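Local coordinates for protein dihydrofolate reductase (Enterococcus faecalis, PDB 4M7U) that catalyses the NADPH-dependent reduction of dihydrofolate to tetrahydrofolate, a step probably essential for making glycine, purines and DNA precursors, at residues A[17-22]-A[127-132]; A[31-36]-A[156-161]; A[122-127]-A[162-167]. All blocks are in the same frame, centred on the assembly; numbering follows the deposited sequence.

Contact 1. Residues A[17-22]-A[127-132]; sequences DEQGVI and HETFEG
A chi1 of 81° sets CG of Asp17 between its own backbone N and carbonyl carbon, which sends OD2 across to Phe130 and leaves OD1 over its own turn. OD2 accepts from the backbone N of Phe130 at 2.9 Å, met nearly along its C-O axis. The same oxygen takes NE2 of Gln19 on its syn side at 2.8 Å. Gln19 has CG anti to the carbonyl carbon (chi1 -57°) and runs extended beyond it, carrying the amide over Thr129 to Phe130 O, 2.7 Å from NE2 and within both the amide and the carbonyl plane. Side chains of 17-22 thus hold both backbone polar atoms of Phe130. Within the turn, backbone N atoms of Gln19 and Val21 come to OD1 of Asp17 from opposite faces of the carboxylate; the first closes an Asx turn within the type I turn Asp17 to Gly20. Four N-H donors fix the carboxylate's rotation and would favour its charged form. Next to it, Glu18 N gives Glu128 O a longer, nearly straight bond of 3.3 Å. The Glu18 side chain slants across Thr129, OE2 lying 3.2 Å from CG2 of Thr129. Apolar contact is slight: Asp17 CB meets the Phe130 ring at its edge, 3.7 Å from CD1, and Val21 CG1 rests 3.8 Å from Gly132 CA. The contact joins the active-site loop of the dihydrofolate reductase fold to its F-G loop. Beyond it, strand 21-23 pairs with strand 134-135, while the Phe130 ring meets Trp30 and Tyr160.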
loop_
_atom_site.group_PDB
_atom_site.type_symbol
_atom_site.label_atom_id
_atom_site.label_comp_id
_atom_site.label_asym_id
_atom_site.label_seq_id
_atom_site.Cartn_x
_atom_site.Cartn_y
_atom_site.Cartn_z
ATOM N N ASP A 17 -3.995 4.766 -11.883
ATOM C CA ASP A 17 -4.175 5.046 -13.311
ATOM C C ASP A 17 -3.416 6.324 -13.696
ATOM O O ASP A 17 -2.765 6.931 -12.846
ATOM C CB ASP A 17 -5.672 5.091 -13.695
ATOM C CG ASP A 17 -6.351 6.418 -13.370
ATOM O OD1 ASP A 17 -5.737 7.305 -12.699
ATOM O OD2 ASP A 17 -7.538 6.569 -13.783
ATOM N N GLU A 18 -3.482 6.740 -14.954
ATOM C CA GLU A 18 -2.678 7.899 -15.365
ATOM C C GLU A 18 -3.171 9.246 -14.779
ATOM O O GLU A 18 -2.491 10.262 -14.892
ATOM C CB GLU A 18 -2.507 7.951 -16.895
ATOM C CG GLU A 18 -3.783 7.772 -17.670
ATOM C CD GLU A 18 -3.562 7.508 -19.166
ATOM O OE1 GLU A 18 -2.417 7.176 -19.581
ATOM O OE2 GLU A 18 -4.549 7.625 -19.933
ATOM N N GLN A 19 -4.332 9.245 -14.128
ATOM C CA GLN A 19 -4.812 10.448 -13.452
ATOM C C GLN A 19 -4.380 10.476 -11.993
ATOM O O GLN A 19 -4.552 11.482 -11.309
ATOM C CB GLN A 19 -6.337 10.504 -13.495
ATOM C CG GLN A 19 -6.920 10.461 -14.883
ATOM C CD GLN A 19 -8.405 10.175 -14.859
ATOM O OE1 GLN A 19 -9.205 10.965 -15.364
ATOM N NE2 GLN A 19 -8.786 9.037 -14.262
ATOM N N GLY A 20 -3.848 9.359 -11.509
ATOM C CA GLY A 20 -3.557 9.226 -10.095
ATOM C C GLY A 20 -4.718 8.606 -9.317
ATOM O O GLY A 20 -4.680 8.547 -8.087
ATOM N N VAL A 21 -5.751 8.140 -10.015
ATOM C CA VAL A 21 -6.860 7.444 -9.333
ATOM C C VAL A 21 -6.400 6.125 -8.711
ATOM O O VAL A 21 -5.769 5.306 -9.398
ATOM C CB VAL A 21 -8.048 7.109 -10.287
ATOM C CG1 VAL A 21 -9.097 6.289 -9.544
ATOM C CG2 VAL A 21 -8.683 8.381 -10.871
ATOM N N ILE A 22 -6.732 5.908 -7.432
ATOM C CA ILE A 22 -6.437 4.639 -6.742
ATOM C C ILE A 22 -7.676 3.899 -6.237
ATOM O O ILE A 22 -7.609 2.721 -5.872
ATOM C CB ILE A 22 -5.485 4.819 -5.542
ATOM C CG1 ILE A 22 -6.071 5.813 -4.525
ATOM C CG2 ILE A 22 -4.092 5.223 -6.016
ATOM C CD1 ILE A 22 -5.288 5.887 -3.205
ATOM N N HIS A 127 -1.757 2.578 -17.651
ATOM C CA HIS A 127 -1.885 3.586 -18.698
ATOM C C HIS A 127 -3.279 3.560 -19.320
ATOM O O HIS A 127 -3.486 3.087 -20.438
ATOM C CB HIS A 127 -0.784 3.411 -19.746
ATOM C CG HIS A 127 0.589 3.339 -19.150
ATOM N ND1 HIS A 127 1.214 4.428 -18.575
ATOM C CD2 HIS A 127 1.454 2.301 -19.041
ATOM C CE1 HIS A 127 2.411 4.062 -18.144
ATOM N NE2 HIS A 127 2.583 2.788 -18.409
ATOM N N GLU A 128 -4.231 4.070 -18.552
ATOM C CA GLU A 128 -5.622 4.150 -18.955
ATOM C C GLU A 128 -6.263 5.074 -17.939
ATOM O O GLU A 128 -5.716 5.288 -16.844
ATOM C CB GLU A 128 -6.282 2.761 -18.937
ATOM C CG GLU A 128 -7.641 2.678 -19.645
ATOM C CD GLU A 128 -7.719 3.607 -20.848
ATOM O OE1 GLU A 128 -7.373 3.167 -21.963
ATOM O OE2 GLU A 128 -8.112 4.785 -20.681
ATOM N N THR A 129 -7.407 5.647 -18.291
ATOM C CA THR A 129 -8.108 6.502 -17.336
ATOM C C THR A 129 -9.415 5.861 -16.897
ATOM O O THR A 129 -10.152 5.313 -17.719
ATOM C CB THR A 129 -8.386 7.910 -17.890
ATOM O OG1 THR A 129 -9.225 7.813 -19.043
ATOM C CG2 THR A 129 -7.104 8.586 -18.266
ATOM N N PHE A 130 -9.687 5.929 -15.598
ATOM C CA PHE A 130 -10.922 5.387 -15.031
ATOM C C PHE A 130 -11.602 6.460 -14.180
ATOM O O PHE A 130 -10.993 7.491 -13.847
ATOM C CB PHE A 130 -10.628 4.157 -14.162
ATOM C CG PHE A 130 -9.874 3.062 -14.882
ATOM C CD1 PHE A 130 -8.493 3.117 -15.014
ATOM C CD2 PHE A 130 -10.549 1.983 -15.426
ATOM C CE1 PHE A 130 -7.787 2.101 -15.684
ATOM C CE2 PHE A 130 -9.856 0.961 -16.085
ATOM C CZ PHE A 130 -8.472 1.025 -16.211
ATOM N N GLU A 131 -12.862 6.224 -13.830
ATOM C CA GLU A 131 -13.592 7.143 -12.961
ATOM C C GLU A 131 -13.357 6.696 -11.532
ATOM O O GLU A 131 -13.517 5.512 -11.207
ATOM C CB GLU A 131 -15.099 7.138 -13.278
ATOM C CG GLU A 131 -15.460 7.858 -14.577
ATOM C CD GLU A 131 -16.963 7.887 -14.875
ATOM O OE1 GLU A 131 -17.789 7.510 -14.002
ATOM O OE2 GLU A 131 -17.311 8.301 -16.004
ATOM N N GLY A 132 -12.951 7.637 -10.688
ATOM C CA GLY A 132 -12.742 7.350 -9.285
ATOM C C GLY A 132 -12.913 8.607 -8.460
ATOM O O GLY A 132 -13.053 9.706 -9.017
HETATM O O HOH W 1 -6.459 6.894 -22.148
#

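Contact 2. Residues A[31-36]-A[156-161]; sequences HLPNDL and EKNLYA
His31 O, Lys157 O and Leu159 N grip one water between the two segments. It donates to His31 O and to Lys157 O, each at 2.7 Å, and accepts from Leu159 N at 2.9 Å, so three backbone groups fix its orientation. A second water accepts from His31 N at 3.0 Å and lies in the plane of the Tyr160 ring, at its edge, hydrogen-bonded to Tyr160 OH, 2.5 Å away. The direct bond runs from Asn34 N to Asn158 OD1, 2.9 Å and nearly straight at 172°, in the carbonyl plane and on a lone pair. Asn158 has CG anti to its carbonyl carbon (chi1 -59°), a setting that turns the amide toward the start of helix 33-43. Its ND2 is bonded to Asp155 OD1, which holds the amide's rotation and keeps OD1 facing the helix. The Asn34 amide crosses that of Asn158 obliquely, their planes 33° apart. Pro33 slides past Asn158 in the opposite direction and brings CD to 3.3 Å from Lys157 O; the same CD sits over one face of the His31 ring. Leu32, the N-cap residue, passes at about a right angle to Asn158; its CD1 lies 3.8 Å from Asn158 OD1 and comes within 4.3 Å of Tyr160 CD2. Amide groups at the first turn of a helix have no carbonyl of an earlier turn to accept them, and Asn158 serves that need for Asn34. Its partly negative oxygen probably also suits the partly positive helix start, while ordered water links the backbones where the side chains do not bond directly.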
loop_
_atom_site.group_PDB
_atom_site.type_symbol
_atom_site.label_atom_id
_atom_site.label_comp_id
_atom_site.label_asym_id
_atom_site.label_seq_id
_atom_site.Cartn_x
_atom_site.Cartn_y
_atom_site.Cartn_z
ATOM N N HIS A 31 -9.862 -3.942 -13.064
ATOM C CA HIS A 31 -9.432 -5.267 -12.671
ATOM C C HIS A 31 -8.171 -5.579 -13.466
ATOM O O HIS A 31 -8.156 -5.473 -14.691
ATOM C CB HIS A 31 -10.535 -6.301 -12.922
ATOM C CG HIS A 31 -10.196 -7.682 -12.444
ATOM N ND1 HIS A 31 -9.615 -7.926 -11.212
ATOM C CD2 HIS A 31 -10.355 -8.892 -13.028
ATOM C CE1 HIS A 31 -9.433 -9.227 -11.067
ATOM N NE2 HIS A 31 -9.873 -9.837 -12.153
ATOM N N LEU A 32 -7.102 -5.921 -12.756
ATOM C CA LEU A 32 -5.827 -6.244 -13.376
ATOM C C LEU A 32 -5.186 -7.379 -12.580
ATOM O O LEU A 32 -4.340 -7.126 -11.714
ATOM C CB LEU A 32 -4.913 -5.005 -13.391
ATOM C CG LEU A 32 -3.632 -5.060 -14.223
ATOM C CD1 LEU A 32 -3.989 -5.161 -15.715
ATOM C CD2 LEU A 32 -2.772 -3.805 -13.963
ATOM N N PRO A 33 -5.593 -8.635 -12.868
ATOM C CA PRO A 33 -5.178 -9.826 -12.105
ATOM C C PRO A 33 -3.678 -9.954 -11.863
ATOM O O PRO A 33 -3.296 -10.357 -10.752
ATOM C CB PRO A 33 -5.646 -10.996 -12.989
ATOM C CG PRO A 33 -6.818 -10.451 -13.750
ATOM C CD PRO A 33 -6.552 -8.975 -13.942
ATOM N N ASN A 34 -2.838 -9.672 -12.863
ATOM C CA ASN A 34 -1.393 -9.808 -12.646
ATOM C C ASN A 34 -0.896 -8.912 -11.508
ATOM O O ASN A 34 -0.026 -9.299 -10.722
ATOM C CB ASN A 34 -0.583 -9.550 -13.925
ATOM C CG ASN A 34 -0.896 -10.547 -15.036
ATOM O OD1 ASN A 34 -1.478 -11.609 -14.790
ATOM N ND2 ASN A 34 -0.509 -10.204 -16.271
ATOM N N ASP A 35 -1.464 -7.719 -11.409
ATOM C CA ASP A 35 -1.041 -6.804 -10.356
ATOM C C ASP A 35 -1.426 -7.328 -8.961
ATOM O O ASP A 35 -0.622 -7.287 -8.035
ATOM C CB ASP A 35 -1.573 -5.393 -10.601
ATOM C CG ASP A 35 -1.139 -4.418 -9.526
ATOM O OD1 ASP A 35 0.088 -4.177 -9.383
ATOM O OD2 ASP A 35 -2.030 -3.893 -8.823
ATOM N N LEU A 36 -2.642 -7.841 -8.823
ATOM C CA LEU A 36 -3.048 -8.502 -7.581
ATOM C C LEU A 36 -2.092 -9.647 -7.212
ATOM O O LEU A 36 -1.768 -9.853 -6.040
ATOM C CB LEU A 36 -4.484 -9.024 -7.705
ATOM C CG LEU A 36 -5.493 -7.931 -8.082
ATOM C CD1 LEU A 36 -6.898 -8.495 -8.335
ATOM C CD2 LEU A 36 -5.532 -6.806 -7.036
ATOM N N GLU A 156 -5.814 -11.702 -22.417
ATOM C CA GLU A 156 -7.270 -11.615 -22.323
ATOM C C GLU A 156 -7.740 -11.275 -20.897
ATOM O O GLU A 156 -8.858 -10.798 -20.702
ATOM C CB GLU A 156 -7.939 -12.898 -22.837
ATOM C CG GLU A 156 -8.038 -13.002 -24.363
ATOM C CD GLU A 156 -6.888 -13.794 -24.993
ATOM O OE1 GLU A 156 -5.812 -13.909 -24.357
ATOM O OE2 GLU A 156 -7.068 -14.306 -26.126
ATOM N N LYS A 157 -6.874 -11.498 -19.909
ATOM C CA LYS A 157 -7.228 -11.246 -18.515
ATOM C C LYS A 157 -6.733 -9.890 -18.035
ATOM O O LYS A 157 -7.285 -9.309 -17.109
ATOM C CB LYS A 157 -6.671 -12.353 -17.622
ATOM C CG LYS A 157 -7.247 -13.725 -17.941
ATOM C CD LYS A 157 -8.760 -13.626 -18.081
ATOM C CE LYS A 157 -9.434 -14.987 -17.964
ATOM N NZ LYS A 157 -10.921 -14.837 -17.849
ATOM N N ASN A 158 -5.693 -9.383 -18.683
ATOM C CA ASN A 158 -5.101 -8.117 -18.304
ATOM C C ASN A 158 -5.172 -7.138 -19.473
ATOM O O ASN A 158 -4.360 -7.212 -20.402
ATOM C CB ASN A 158 -3.660 -8.361 -17.859
ATOM C CG ASN A 158 -3.580 -9.325 -16.685
ATOM O OD1 ASN A 158 -3.624 -8.917 -15.520
ATOM N ND2 ASN A 158 -3.467 -10.615 -16.988
ATOM N N LEU A 159 -6.132 -6.217 -19.414
ATOM C CA LEU A 159 -6.554 -5.449 -20.593
ATOM C C LEU A 159 -5.819 -4.135 -20.855
ATOM O O LEU A 159 -6.043 -3.502 -21.887
ATOM C CB LEU A 159 -8.051 -5.124 -20.491
ATOM C CG LEU A 159 -9.057 -6.266 -20.326
ATOM C CD1 LEU A 159 -10.476 -5.702 -20.257
ATOM C CD2 LEU A 159 -8.937 -7.262 -21.468
ATOM N N TYR A 160 -4.977 -3.703 -19.923
ATOM C CA TYR A 160 -4.417 -2.357 -19.997
ATOM C C TYR A 160 -2.905 -2.418 -19.991
ATOM O O TYR A 160 -2.336 -3.253 -19.296
ATOM C CB TYR A 160 -4.909 -1.506 -18.805
ATOM C CG TYR A 160 -6.388 -1.672 -18.520
ATOM C CD1 TYR A 160 -7.343 -1.140 -19.376
ATOM C CD2 TYR A 160 -6.826 -2.386 -17.415
ATOM C CE1 TYR A 160 -8.695 -1.302 -19.139
ATOM C CE2 TYR A 160 -8.178 -2.554 -17.164
ATOM C CZ TYR A 160 -9.109 -2.007 -18.033
ATOM O OH TYR A 160 -10.465 -2.161 -17.797
ATOM N N ALA A 161 -2.267 -1.535 -20.766
ATOM C CA ALA A 161 -0.822 -1.368 -20.708
ATOM C C ALA A 161 -0.490 -0.877 -19.309
ATOM O O ALA A 161 -1.214 -0.050 -18.753
ATOM C CB ALA A 161 -0.349 -0.349 -21.735
HETATM O O HOH W 2 -7.833 -6.654 -17.073
HETATM O O HOH W 3 -11.050 -3.685 -15.852
#

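Contact 3. Residues A[122-127]-A[162-167]; sequences YRTMIH and HDYETY
Glu165 lies alongside Arg123 on the neighbouring strand, and its side chain can be followed atom by atom. CB is 3.6 Å from Arg123 O and CG passes the same oxygen at 3.9 Å; with CG anti to the carbonyl carbon (chi1 -53°) and the chain extended beyond, CD comes beside the guanidinium. OE1 is the gripped atom. Arg123 NE reaches it from above the carboxylate plane at 2.9 Å, NH2 reaches it on the syn side at 2.8 Å, and the Tyr167 hydroxyl donates to it at 2.6 Å. Both nitrogens form a side-on salt bridge, with guanidinium and carboxylate planes 37° apart. OE2 lies 3.7 Å from Arg123 NH2 and has a long, weak ion pair to Lys146. Met125 also brings CE over one face of the guanidinium, offset toward its rim. Three donors on one oxygen would probably favour the ionised carboxylate and limit its rotation. On the same face of the sheet, Asp163 OD2 accepts from His127 NE2 at the edge of the imidazole, ring and carboxylate planes 72° apart; the bond as modelled is too short to trust in detail. Arg123 with Glu165 and Met125 with Asp163 are hydrogen-bonded antiparallel pairs, each joined by two backbone bonds. The three pairs between and beside them are non-hydrogen-bonded and turn to the other face, where Thr124 OG1 sits 3.4 Å from Tyr164 CD2 and is bonded to Asp35. Helix 33-43 covers that face, touching Tyr122 and Tyr164. Strand 120-126 continues the sheet from strand 9-17, and strand 162-169 runs antiparallel between it and strand 144-151, the antiparallel end of the dihydrofolate reductase sheet.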
loop_
_atom_site.group_PDB
_atom_site.type_symbol
_atom_site.label_atom_id
_atom_site.label_comp_id
_atom_site.label_asym_id
_atom_site.label_seq_id
_atom_site.Cartn_x
_atom_site.Cartn_y
_atom_site.Cartn_z
ATOM N N TYR A 122 6.673 0.748 -4.331
ATOM C CA TYR A 122 6.320 -0.125 -5.442
ATOM C C TYR A 122 5.037 0.383 -6.077
ATOM O O TYR A 122 3.958 0.284 -5.481
ATOM C CB TYR A 122 6.093 -1.544 -4.941
ATOM C CG TYR A 122 7.328 -2.189 -4.357
ATOM C CD1 TYR A 122 7.376 -2.548 -3.016
ATOM C CD2 TYR A 122 8.439 -2.459 -5.151
ATOM C CE1 TYR A 122 8.496 -3.157 -2.475
ATOM C CE2 TYR A 122 9.574 -3.068 -4.615
ATOM C CZ TYR A 122 9.591 -3.410 -3.278
ATOM O OH TYR A 122 10.707 -4.012 -2.741
ATOM N N ARG A 123 5.140 0.933 -7.280
ATOM C CA ARG A 123 3.968 1.493 -7.957
ATOM C C ARG A 123 3.667 0.788 -9.266
ATOM O O ARG A 123 4.554 0.617 -10.121
ATOM C CB ARG A 123 4.167 2.991 -8.240
ATOM C CG ARG A 123 2.969 3.625 -8.963
ATOM C CD ARG A 123 3.138 5.137 -9.103
ATOM N NE ARG A 123 4.010 5.492 -10.216
ATOM C CZ ARG A 123 4.040 6.692 -10.784
ATOM N NH1 ARG A 123 3.249 7.663 -10.332
ATOM N NH2 ARG A 123 4.848 6.919 -11.811
ATOM N N THR A 124 2.411 0.382 -9.430
ATOM C CA THR A 124 1.954 -0.138 -10.718
ATOM C C THR A 124 1.244 0.990 -11.451
ATOM O O THR A 124 0.154 1.410 -11.056
ATOM C CB THR A 124 0.974 -1.303 -10.557
ATOM O OG1 THR A 124 1.630 -2.389 -9.883
ATOM C CG2 THR A 124 0.472 -1.772 -11.937
ATOM N N MET A 125 1.873 1.506 -12.499
ATOM C CA MET A 125 1.295 2.611 -13.270
ATOM C C MET A 125 0.453 2.040 -14.413
ATOM O O MET A 125 0.977 1.376 -15.312
ATOM C CB MET A 125 2.414 3.529 -13.794
ATOM C CG MET A 125 1.922 4.726 -14.620
ATOM S SD MET A 125 0.585 5.677 -13.848
ATOM C CE MET A 125 1.518 6.862 -12.930
ATOM N N ILE A 126 -0.854 2.274 -14.362
ATOM C CA ILE A 126 -1.756 1.742 -15.377
ATOM C C ILE A 126 -2.104 2.830 -16.393
ATOM O O ILE A 126 -2.678 3.874 -16.047
ATOM C CB ILE A 126 -3.046 1.191 -14.730
ATOM C CG1 ILE A 126 -2.695 0.169 -13.631
ATOM C CG2 ILE A 126 -3.928 0.564 -15.768
ATOM C CD1 ILE A 126 -3.921 -0.356 -12.853
ATOM N N HIS A 127 -1.757 2.578 -17.651
ATOM C CA HIS A 127 -1.885 3.586 -18.698
ATOM C C HIS A 127 -3.279 3.560 -19.320
ATOM O O HIS A 127 -3.486 3.087 -20.438
ATOM C CB HIS A 127 -0.784 3.411 -19.746
ATOM C CG HIS A 127 0.589 3.339 -19.150
ATOM N ND1 HIS A 127 1.214 4.428 -18.575
ATOM C CD2 HIS A 127 1.454 2.301 -19.041
ATOM C CE1 HIS A 127 2.411 4.062 -18.144
ATOM N NE2 HIS A 127 2.583 2.788 -18.409
ATOM N N HIS A 162 0.597 -1.379 -18.734
ATOM C CA HIS A 162 0.956 -0.970 -17.387
ATOM C C HIS A 162 2.446 -1.154 -17.142
ATOM O O HIS A 162 3.102 -1.927 -17.850
ATOM C CB HIS A 162 0.104 -1.735 -16.357
ATOM C CG HIS A 162 0.199 -3.229 -16.472
ATOM N ND1 HIS A 162 -0.447 -3.944 -17.462
ATOM C CD2 HIS A 162 0.856 -4.143 -15.714
ATOM C CE1 HIS A 162 -0.190 -5.230 -17.310
ATOM N NE2 HIS A 162 0.590 -5.385 -16.264
ATOM N N ASP A 163 2.976 -0.415 -16.165
ATOM C CA ASP A 163 4.364 -0.571 -15.749
ATOM C C ASP A 163 4.445 -0.859 -14.261
ATOM O O ASP A 163 3.656 -0.321 -13.471
ATOM C CB ASP A 163 5.206 0.669 -16.099
ATOM C CG ASP A 163 5.400 0.834 -17.596
ATOM O OD1 ASP A 163 6.193 0.065 -18.186
ATOM O OD2 ASP A 163 4.741 1.706 -18.192
ATOM N N TYR A 164 5.376 -1.740 -13.894
ATOM C CA TYR A 164 5.707 -1.975 -12.499
ATOM C C TYR A 164 6.979 -1.200 -12.156
ATOM O O TYR A 164 8.074 -1.525 -12.656
ATOM C CB TYR A 164 5.932 -3.470 -12.256
ATOM C CG TYR A 164 4.698 -4.323 -12.461
ATOM C CD1 TYR A 164 4.446 -4.934 -13.684
ATOM C CD2 TYR A 164 3.789 -4.531 -11.420
ATOM C CE1 TYR A 164 3.311 -5.728 -13.874
ATOM C CE2 TYR A 164 2.649 -5.329 -11.602
ATOM C CZ TYR A 164 2.419 -5.917 -12.827
ATOM O OH TYR A 164 1.292 -6.705 -13.006
ATOM N N GLU A 165 6.846 -0.192 -11.293
ATOM C CA GLU A 165 7.969 0.676 -10.978
ATOM C C GLU A 165 8.458 0.516 -9.538
ATOM O O GLU A 165 7.667 0.269 -8.629
ATOM C CB GLU A 165 7.578 2.140 -11.217
ATOM C CG GLU A 165 7.007 2.421 -12.597
ATOM C CD GLU A 165 6.580 3.870 -12.751
ATOM O OE1 GLU A 165 6.331 4.536 -11.710
ATOM O OE2 GLU A 165 6.501 4.350 -13.907
ATOM N N THR A 166 9.763 0.692 -9.337
ATOM C CA THR A 166 10.347 0.707 -7.997
ATOM C C THR A 166 11.079 2.026 -7.749
ATOM O O THR A 166 11.883 2.452 -8.583
ATOM C CB THR A 166 11.339 -0.459 -7.828
ATOM O OG1 THR A 166 10.689 -1.688 -8.186
ATOM C CG2 THR A 166 11.851 -0.547 -6.376
ATOM N N TYR A 167 10.804 2.669 -6.613
ATOM C CA TYR A 167 11.519 3.889 -6.212
ATOM C C TYR A 167 12.306 3.660 -4.912
ATOM O O TYR A 167 11.852 2.931 -4.026
ATOM C CB TYR A 167 10.547 5.062 -6.043
ATOM C CG TYR A 167 9.808 5.448 -7.312
ATOM C CD1 TYR A 167 8.742 4.689 -7.774
ATOM C CD2 TYR A 167 10.182 6.569 -8.046
ATOM C CE1 TYR A 167 8.062 5.037 -8.922
ATOM C CE2 TYR A 167 9.507 6.924 -9.206
ATOM C CZ TYR A 167 8.453 6.154 -9.634
ATOM O OH TYR A 167 7.776 6.485 -10.778
#

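The three contacts cluster on one side of the chain's centre, their own centres 12 to 14 Å apart. His127 belongs to both contact 1 and contact 3, where the strand pair runs out into the loop. Its N lies 2.9 Å from Ala161 O of contact 2, a probable hydrogen bond. Contacts 1 and 2 also meet through rings, Phe130 CZ being 3.6 Å from Tyr160 CZ. Between contacts 2 and 3, a probable hydrogen bond links Asp35 OD1 to Thr124 OG1. Contact 1 borders the cofactor site: Ile22 belongs to it. In contact 3, the side chain of Thr124 is about 4 Å from that of Ala15, another residue of the NADP site.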